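Probable methyltransferase (Bordetella pertussis, PDB 3KTY) probably transfers methyl groups from S-adenosyl-L-methionine to RNA; this chain is the SpoU-type methylase domain of a longer TrmH-family protein. Local coordinates at residues L75-L88 with H112-L125. Sequence-based numbering, arbitrary orientation.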
ATOM      1  N   LEU A  75       7.396  -6.493 -24.147  1.00 30.45           N
ATOM      2  CA  LEU A  75       6.681  -5.367 -23.578  1.00 32.92           C
ATOM      3  C   LEU A  75       5.938  -4.666 -24.731  1.00 31.58           C
ATOM      4  O   LEU A  75       4.806  -4.167 -24.600  1.00 32.04           O
ATOM      5  CB  LEU A  75       7.650  -4.440 -22.817  1.00 29.13           C
ATOM      6  CG  LEU A  75       7.033  -3.222 -22.072  1.00 34.49           C
ATOM      7  CD1 LEU A  75       5.955  -3.574 -21.031  1.00 24.08           C
ATOM      8  CD2 LEU A  75       8.086  -2.349 -21.419  1.00 33.77           C
ATOM      9  N   GLU A  76       6.564  -4.673 -25.888  1.00 32.88           N
ATOM     10  CA  GLU A  76       5.897  -4.194 -27.099  1.00 35.57           C
ATOM     11  C   GLU A  76       4.489  -4.766 -27.251  1.00 36.12           C
ATOM     12  O   GLU A  76       3.538  -4.011 -27.423  1.00 38.25           O
ATOM     13  CB  GLU A  76       6.746  -4.511 -28.342  1.00 37.84           C
ATOM     14  CG  GLU A  76       7.988  -3.631 -28.477  1.00 44.84           C
ATOM     15  CD  GLU A  76       9.248  -4.215 -27.826  1.00 50.36           C
ATOM     16  OE1 GLU A  76       9.133  -5.138 -26.985  1.00 56.13           O
ATOM     17  OE2 GLU A  76      10.363  -3.746 -28.166  1.00 49.76           O
ATOM     18  N   GLU A  77       4.360  -6.094 -27.233  1.00 36.78           N
ATOM     19  CA  GLU A  77       3.049  -6.730 -27.272  1.00 29.08           C
ATOM     20  C   GLU A  77       2.086  -6.194 -26.182  1.00 35.68           C
ATOM     21  O   GLU A  77       0.909  -5.851 -26.457  1.00 33.00           O
ATOM     22  CB  GLU A  77       3.201  -8.235 -27.118  1.00 22.64           C
ATOM     23  CG  GLU A  77       1.891  -9.005 -27.361  1.00 26.04           C
ATOM     24  CD  GLU A  77       1.440  -8.957 -28.868  1.00 44.47           C
ATOM     25  OE1 GLU A  77       2.174  -8.405 -29.728  1.00 40.40           O
ATOM     26  OE2 GLU A  77       0.365  -9.497 -29.196  1.00 42.83           O
ATOM     27  N   ALA A  78       2.593  -6.117 -24.943  1.00 40.41           N
ATOM     28  CA  ALA A  78       1.784  -5.646 -23.800  1.00 34.29           C
ATOM     29  C   ALA A  78       1.347  -4.165 -23.934  1.00 30.45           C
ATOM     30  O   ALA A  78       0.241  -3.779 -23.541  1.00 31.69           O
ATOM     31  CB  ALA A  78       2.484  -5.911 -22.488  1.00 23.68           C
ATOM     32  N   LEU A  79       2.197  -3.363 -24.554  1.00 29.52           N
ATOM     33  CA  LEU A  79       1.873  -1.961 -24.826  1.00 37.71           C
ATOM     34  C   LEU A  79       1.045  -1.677 -26.079  1.00 39.81           C
ATOM     35  O   LEU A  79       0.488  -0.575 -26.224  1.00 35.23           O
ATOM     36  CB  LEU A  79       3.143  -1.114 -24.845  1.00 35.45           C
ATOM     37  CG  LEU A  79       3.794  -1.177 -23.464  1.00 33.30           C
ATOM     38  CD1 LEU A  79       4.987  -0.279 -23.321  1.00 39.00           C
ATOM     39  CD2 LEU A  79       2.744  -0.838 -22.424  1.00 32.19           C
ATOM     40  N   ALA A  80       0.908  -2.647 -26.978  1.00 41.24           N
ATOM     41  CA  ALA A  80       0.196  -2.326 -28.217  1.00 34.07           C
ATOM     42  C   ALA A  80      -1.139  -1.620 -27.967  1.00 36.56           C
ATOM     43  O   ALA A  80      -1.399  -0.617 -28.584  1.00 37.02           O
ATOM     44  CB  ALA A  80       0.015  -3.550 -29.126  1.00 35.77           C
ATOM     45  N   PRO A  81      -1.985  -2.119 -27.054  1.00 36.40           N
ATOM     46  CA  PRO A  81      -3.229  -1.342 -26.971  1.00 44.49           C
ATOM     47  C   PRO A  81      -3.165  -0.167 -25.974  1.00 48.80           C
ATOM     48  O   PRO A  81      -4.154   0.492 -25.710  1.00 56.88           O
ATOM     49  CB  PRO A  81      -4.275  -2.370 -26.516  1.00 45.79           C
ATOM     50  CG  PRO A  81      -3.498  -3.631 -26.121  1.00 41.21           C
ATOM     51  CD  PRO A  81      -2.025  -3.309 -26.194  1.00 36.83           C
ATOM     52  N   VAL A  82      -2.002   0.142 -25.453  1.00 40.75           N
ATOM     53  CA  VAL A  82      -1.989   1.128 -24.411  1.00 27.08           C
ATOM     54  C   VAL A  82      -1.753   2.513 -24.957  1.00 37.29           C
ATOM     55  O   VAL A  82      -0.814   2.720 -25.702  1.00 40.63           O
ATOM     56  CB  VAL A  82      -0.926   0.791 -23.361  1.00 28.77           C
ATOM     57  CG1 VAL A  82      -0.826   1.941 -22.339  1.00 29.04           C
ATOM     58  CG2 VAL A  82      -1.286  -0.549 -22.682  1.00 24.34           C
ATOM     59  N   THR A  83      -2.580   3.475 -24.543  1.00 38.95           N
ATOM     60  CA  THR A  83      -2.411   4.862 -24.976  1.00 32.79           C
ATOM     61  C   THR A  83      -1.602   5.753 -24.033  1.00 35.43           C
ATOM     62  O   THR A  83      -1.065   6.765 -24.460  1.00 42.21           O
ATOM     63  CB  THR A  83      -3.756   5.535 -25.344  1.00 41.21           C
ATOM     64  OG1 THR A  83      -4.652   5.497 -24.228  1.00 46.21           O
ATOM     65  CG2 THR A  83      -4.395   4.838 -26.516  1.00 39.38           C
ATOM     66  N   LEU A  84      -1.503   5.364 -22.765  1.00 38.56           N
ATOM     67  CA  LEU A  84      -0.715   6.107 -21.773  1.00 37.81           C
ATOM     68  C   LEU A  84      -0.089   5.120 -20.776  1.00 37.06           C
ATOM     69  O   LEU A  84      -0.790   4.452 -20.013  1.00 37.24           O
ATOM     70  CB  LEU A  84      -1.581   7.142 -21.036  1.00 38.50           C
ATOM     71  CG  LEU A  84      -0.837   7.878 -19.915  1.00 44.60           C
ATOM     72  CD1 LEU A  84       0.384   8.623 -20.453  1.00 34.12           C
ATOM     73  CD2 LEU A  84      -1.764   8.834 -19.089  1.00 49.38           C
ATOM     74  N   ALA A  85       1.229   5.006 -20.814  1.00 27.61           N
ATOM     75  CA  ALA A  85       1.886   3.989 -20.045  1.00 31.36           C
ATOM     76  C   ALA A  85       2.896   4.605 -19.141  1.00 36.25           C
ATOM     77  O   ALA A  85       3.759   5.339 -19.599  1.00 43.16           O
ATOM     78  CB  ALA A  85       2.546   2.963 -20.936  1.00 20.99           C
ATOM     79  N   PHE A  86       2.793   4.298 -17.853  1.00 32.94           N
ATOM     80  CA  PHE A  86       3.812   4.760 -16.902  1.00 40.89           C
ATOM     81  C   PHE A  86       4.834   3.698 -16.561  1.00 35.72           C
ATOM     82  O   PHE A  86       4.479   2.577 -16.172  1.00 38.60           O
ATOM     83  CB  PHE A  86       3.166   5.261 -15.610  1.00 31.29           C
ATOM     84  CG  PHE A  86       2.342   6.463 -15.797  1.00 35.71           C
ATOM     85  CD1 PHE A  86       2.923   7.724 -15.715  1.00 36.01           C
ATOM     86  CD2 PHE A  86       0.982   6.355 -16.066  1.00 34.40           C
ATOM     87  CE1 PHE A  86       2.146   8.871 -15.867  1.00 40.14           C
ATOM     88  CE2 PHE A  86       0.182   7.495 -16.225  1.00 31.57           C
ATOM     89  CZ  PHE A  86       0.769   8.749 -16.130  1.00 38.30           C
ATOM     90  N   ALA A  87       6.100   4.045 -16.716  1.00 32.62           N
ATOM     91  CA  ALA A  87       7.162   3.211 -16.172  1.00 33.40           C
ATOM     92  C   ALA A  87       7.320   3.506 -14.664  1.00 41.13           C
ATOM     93  O   ALA A  87       7.779   4.579 -14.277  1.00 42.90           O
ATOM     94  CB  ALA A  87       8.445   3.492 -16.877  1.00 23.94           C
ATOM     95  N   LEU A  88       6.978   2.542 -13.823  1.00 44.81           N
ATOM     96  CA  LEU A  88       7.147   2.687 -12.375  1.00 45.07           C
ATOM     97  C   LEU A  88       8.544   2.293 -11.850  1.00 44.57           C
ATOM     98  O   LEU A  88       9.017   1.166 -12.032  1.00 45.77           O
ATOM     99  CB  LEU A  88       6.078   1.864 -11.661  1.00 49.91           C
ATOM    100  CG  LEU A  88       5.841   2.266 -10.208  1.00 51.37           C
ATOM    101  CD1 LEU A  88       6.124   3.737 -10.046  1.00 54.10           C
ATOM    102  CD2 LEU A  88       4.428   1.958  -9.801  1.00 42.80           C
ATOM    103  N   HIS A 112      -6.572  11.442 -18.807  1.00 34.89           N
ATOM    104  CA  HIS A 112      -6.513  10.655 -20.016  1.00 39.06           C
ATOM    105  C   HIS A 112      -7.765   9.798 -20.187  1.00 36.50           C
ATOM    106  O   HIS A 112      -8.362   9.796 -21.238  1.00 47.21           O
ATOM    107  CB  HIS A 112      -5.253   9.799 -20.031  1.00 36.95           C
ATOM    108  CG  HIS A 112      -5.018   9.099 -21.335  1.00 42.08           C
ATOM    109  ND1 HIS A 112      -4.558   9.758 -22.459  1.00 41.24           N
ATOM    110  CD2 HIS A 112      -5.167   7.797 -21.695  1.00 35.26           C
ATOM    111  CE1 HIS A 112      -4.452   8.894 -23.456  1.00 46.79           C
ATOM    112  NE2 HIS A 112      -4.830   7.705 -23.024  1.00 43.10           N
ATOM    113  N   LEU A 113      -8.182   9.085 -19.156  1.00 29.50           N
ATOM    114  CA  LEU A 113      -9.367   8.254 -19.308  1.00 37.59           C
ATOM    115  C   LEU A 113     -10.645   9.048 -19.524  1.00 48.45           C
ATOM    116  O   LEU A 113     -11.610   8.552 -20.130  1.00 45.61           O
ATOM    117  CB  LEU A 113      -9.525   7.307 -18.129  1.00 38.24           C
ATOM    118  CG  LEU A 113      -8.342   6.343 -17.994  1.00 41.37           C
ATOM    119  CD1 LEU A 113      -8.607   5.359 -16.885  1.00 39.71           C
ATOM    120  CD2 LEU A 113      -8.083   5.614 -19.317  1.00 32.26           C
ATOM    121  N   ASP A 114     -10.650  10.282 -19.030  1.00 46.19           N
ATOM    122  CA  ASP A 114     -11.808  11.130 -19.179  1.00 46.84           C
ATOM    123  C   ASP A 114     -11.782  11.817 -20.525  1.00 46.80           C
ATOM    124  O   ASP A 114     -12.834  12.082 -21.087  1.00 55.99           O
ATOM    125  CB  ASP A 114     -11.871  12.181 -18.067  1.00 56.37           C
ATOM    126  CG  ASP A 114     -12.501  11.653 -16.787  1.00 62.35           C
ATOM    127  OD1 ASP A 114     -13.051  10.529 -16.786  1.00 70.83           O
ATOM    128  OD2 ASP A 114     -12.437  12.371 -15.775  1.00 61.22           O
ATOM    129  N   ASP A 115     -10.588  12.119 -21.035  1.00 46.68           N
ATOM    130  CA  ASP A 115     -10.459  12.880 -22.283  1.00 50.88           C
ATOM    131  C   ASP A 115     -10.479  12.028 -23.568  1.00 49.66           C
ATOM    132  O   ASP A 115     -10.619  12.574 -24.643  1.00 57.29           O
ATOM    133  CB  ASP A 115      -9.202  13.759 -22.266  1.00 59.65           C
ATOM    134  CG  ASP A 115      -9.304  14.912 -21.281  1.00 75.53           C
ATOM    135  OD1 ASP A 115     -10.413  15.155 -20.765  1.00 80.78           O
ATOM    136  OD2 ASP A 115      -8.274  15.580 -21.021  1.00 79.72           O
ATOM    137  N   THR A 116     -10.318  10.713 -23.456  1.00 45.29           N
ATOM    138  CA  THR A 116     -10.350   9.825 -24.621  1.00 59.21           C
ATOM    139  C   THR A 116     -11.479   8.812 -24.480  1.00 68.76           C
ATOM    140  O   THR A 116     -11.798   8.353 -23.386  1.00 61.17           O
ATOM    141  CB  THR A 116      -9.036   9.013 -24.825  1.00 49.75           C
ATOM    142  OG1 THR A 116      -8.810   8.193 -23.678  1.00 54.13           O
ATOM    143  CG2 THR A 116      -7.833   9.906 -25.027  1.00 47.02           C
ATOM    144  N   GLU A 117     -12.078   8.457 -25.606  1.00 80.59           N
ATOM    145  CA  GLU A 117     -13.139   7.465 -25.620  1.00 80.90           C
ATOM    146  C   GLU A 117     -12.620   6.121 -25.132  1.00 66.73           C
ATOM    147  O   GLU A 117     -13.161   5.509 -24.211  1.00 64.62           O
ATOM    148  CB  GLU A 117     -13.692   7.326 -27.039  1.00 93.95           C
ATOM    149  CG  GLU A 117     -15.064   6.710 -27.073  1.00103.01           C
ATOM    150  CD  GLU A 117     -15.962   7.282 -25.987  1.00105.70           C
ATOM    151  OE1 GLU A 117     -15.886   8.506 -25.724  1.00103.68           O
ATOM    152  OE2 GLU A 117     -16.739   6.501 -25.394  1.00107.41           O
ATOM    153  N   ALA A 118     -11.535   5.674 -25.745  1.00 63.47           N
ATOM    154  CA  ALA A 118     -11.026   4.338 -25.472  1.00 63.06           C
ATOM    155  C   ALA A 118      -9.527   4.325 -25.151  1.00 61.54           C
ATOM    156  O   ALA A 118      -8.818   3.389 -25.511  1.00 60.29           O
ATOM    157  CB  ALA A 118     -11.357   3.401 -26.646  1.00 55.47           C
ATOM    158  N   GLY A 119      -9.056   5.368 -24.472  1.00 55.09           N
ATOM    159  CA  GLY A 119      -7.707   5.386 -23.943  1.00 45.14           C
ATOM    160  C   GLY A 119      -7.490   4.240 -22.963  1.00 40.53           C
ATOM    161  O   GLY A 119      -8.416   3.725 -22.360  1.00 35.74           O
ATOM    162  N   VAL A 120      -6.249   3.807 -22.845  1.00 36.36           N
ATOM    163  CA  VAL A 120      -5.925   2.716 -21.974  1.00 27.62           C
ATOM    164  C   VAL A 120      -4.692   3.124 -21.242  1.00 26.52           C
ATOM    165  O   VAL A 120      -3.736   3.635 -21.834  1.00 34.37           O
ATOM    166  CB  VAL A 120      -5.601   1.433 -22.742  1.00 36.06           C
ATOM    167  CG1 VAL A 120      -5.151   0.355 -21.753  1.00 35.98           C
ATOM    168  CG2 VAL A 120      -6.814   0.990 -23.476  1.00 30.30           C
ATOM    169  N   VAL A 121      -4.709   2.900 -19.938  1.00 31.08           N
ATOM    170  CA  VAL A 121      -3.595   3.324 -19.124  1.00 34.11           C
ATOM    171  C   VAL A 121      -2.905   2.105 -18.597  1.00 27.94           C
ATOM    172  O   VAL A 121      -3.549   1.147 -18.162  1.00 28.87           O
ATOM    173  CB  VAL A 121      -4.050   4.243 -17.932  1.00 37.02           C
ATOM    174  CG1 VAL A 121      -2.911   4.440 -16.939  1.00 33.12           C
ATOM    175  CG2 VAL A 121      -4.497   5.569 -18.456  1.00 31.09           C
ATOM    176  N   ALA A 122      -1.585   2.141 -18.624  1.00 24.80           N
ATOM    177  CA  ALA A 122      -0.845   1.060 -18.016  1.00 27.41           C
ATOM    178  C   ALA A 122       0.190   1.577 -17.070  1.00 30.66           C
ATOM    179  O   ALA A 122       0.849   2.611 -17.313  1.00 25.13           O
ATOM    180  CB  ALA A 122      -0.192   0.125 -19.085  1.00 18.52           C
ATOM    181  N   ILE A 123       0.318   0.824 -15.983  1.00 35.45           N
ATOM    182  CA  ILE A 123       1.433   0.930 -15.066  1.00 27.79           C
ATOM    183  C   ILE A 123       2.367  -0.224 -15.298  1.00 25.52           C
ATOM    184  O   ILE A 123       1.946  -1.368 -15.258  1.00 29.71           O
ATOM    185  CB  ILE A 123       0.942   0.822 -13.632  1.00 36.70           C
ATOM    186  CG1 ILE A 123      -0.142   1.870 -13.402  1.00 38.49           C
ATOM    187  CG2 ILE A 123       2.112   1.107 -12.657  1.00 41.11           C
ATOM    188  CD1 ILE A 123       0.371   3.271 -13.598  1.00 33.17           C
ATOM    189  N   VAL A 124       3.636   0.083 -15.515  1.00 26.44           N
ATOM    190  CA  VAL A 124       4.660  -0.913 -15.825  1.00 27.57           C
ATOM    191  C   VAL A 124       5.729  -1.080 -14.746  1.00 33.89           C
ATOM    192  O   VAL A 124       6.494  -0.156 -14.470  1.00 34.05           O
ATOM    193  CB  VAL A 124       5.387  -0.518 -17.148  1.00 33.88           C
ATOM    194  CG1 VAL A 124       6.412  -1.601 -17.580  1.00 29.13           C
ATOM    195  CG2 VAL A 124       4.376  -0.250 -18.265  1.00 22.35           C
ATOM    196  N   LEU A 125       5.809  -2.270 -14.165  1.00 37.54           N
ATOM    197  CA  LEU A 125       6.803  -2.576 -13.120  1.00 42.88           C
ATOM    198  C   LEU A 125       7.844  -3.619 -13.488  1.00 38.98           C
ATOM    199  O   LEU A 125       7.514  -4.669 -14.048  1.00 38.26           O
ATOM    200  CB  LEU A 125       6.108  -3.166 -11.919  1.00 43.96           C
ATOM    201  CG  LEU A 125       5.021  -2.344 -11.273  1.00 57.51           C
ATOM    202  CD1 LEU A 125       3.694  -2.678 -11.947  1.00 55.77           C
ATOM    203  CD2 LEU A 125       5.007  -2.664  -9.755  1.00 39.68           C
TER
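L84-A87 pairs with V121-V124 as two neighbouring parallel strands in the middle of the sheet of this SPOUT-type methyltransferase domain. Helix 102-115 lies between them in sequence, on the face that carries F86 and V121. The ladder runs through V120 O, L84 O, A122 O, F86 O and V124 O, which accept alternately from either strand. F86 N reaches A122 O at 2.6 Å.

A side-chain cluster closes the N-terminal end. T83 OG1 meets H112 NE2 at 2.5 Å, in the plane of the imidazole at its edge. The same OG1 accepts from V120 N at 2.7 Å, with a fairly straight N-H...O angle of 159°. With chi1 at 58°, OG1 lies between the backbone N and carbonyl carbon of T83, where it can bridge both partners. V120 O takes T83 N as well as L84 N.

The H112 ring lies between two carbons. L84 CB sits over one face in a CH-pi contact, 3.8 Å from the ring centroid. T116 CG2 lies over the opposite face, toward the rim. L84 CD2 runs alongside H112 CB.

On one face of the strands, both methyls of V82 rest on A122 CB, and L75 CD1 meets V124 CG1 tip to tip. On the other, I123 CD1 packs obliquely against F86 CB and CD2, while I123 CG2 touches L88 CD2 at 3.8 Å. F86 also packs on A105 and L108 of helix 102-115.

Further out, H141 ND1 is hydrogen-bonded to A85 N, and R10 hydrogen-bonds to the carbonyl oxygens of T116 and G119. T116, the first residue past the helix, ties the loop to the helix end: its OG1 donates to H112 O at 3.0 Å, from above the carbonyl plane, while T116 N approaches from the opposite face.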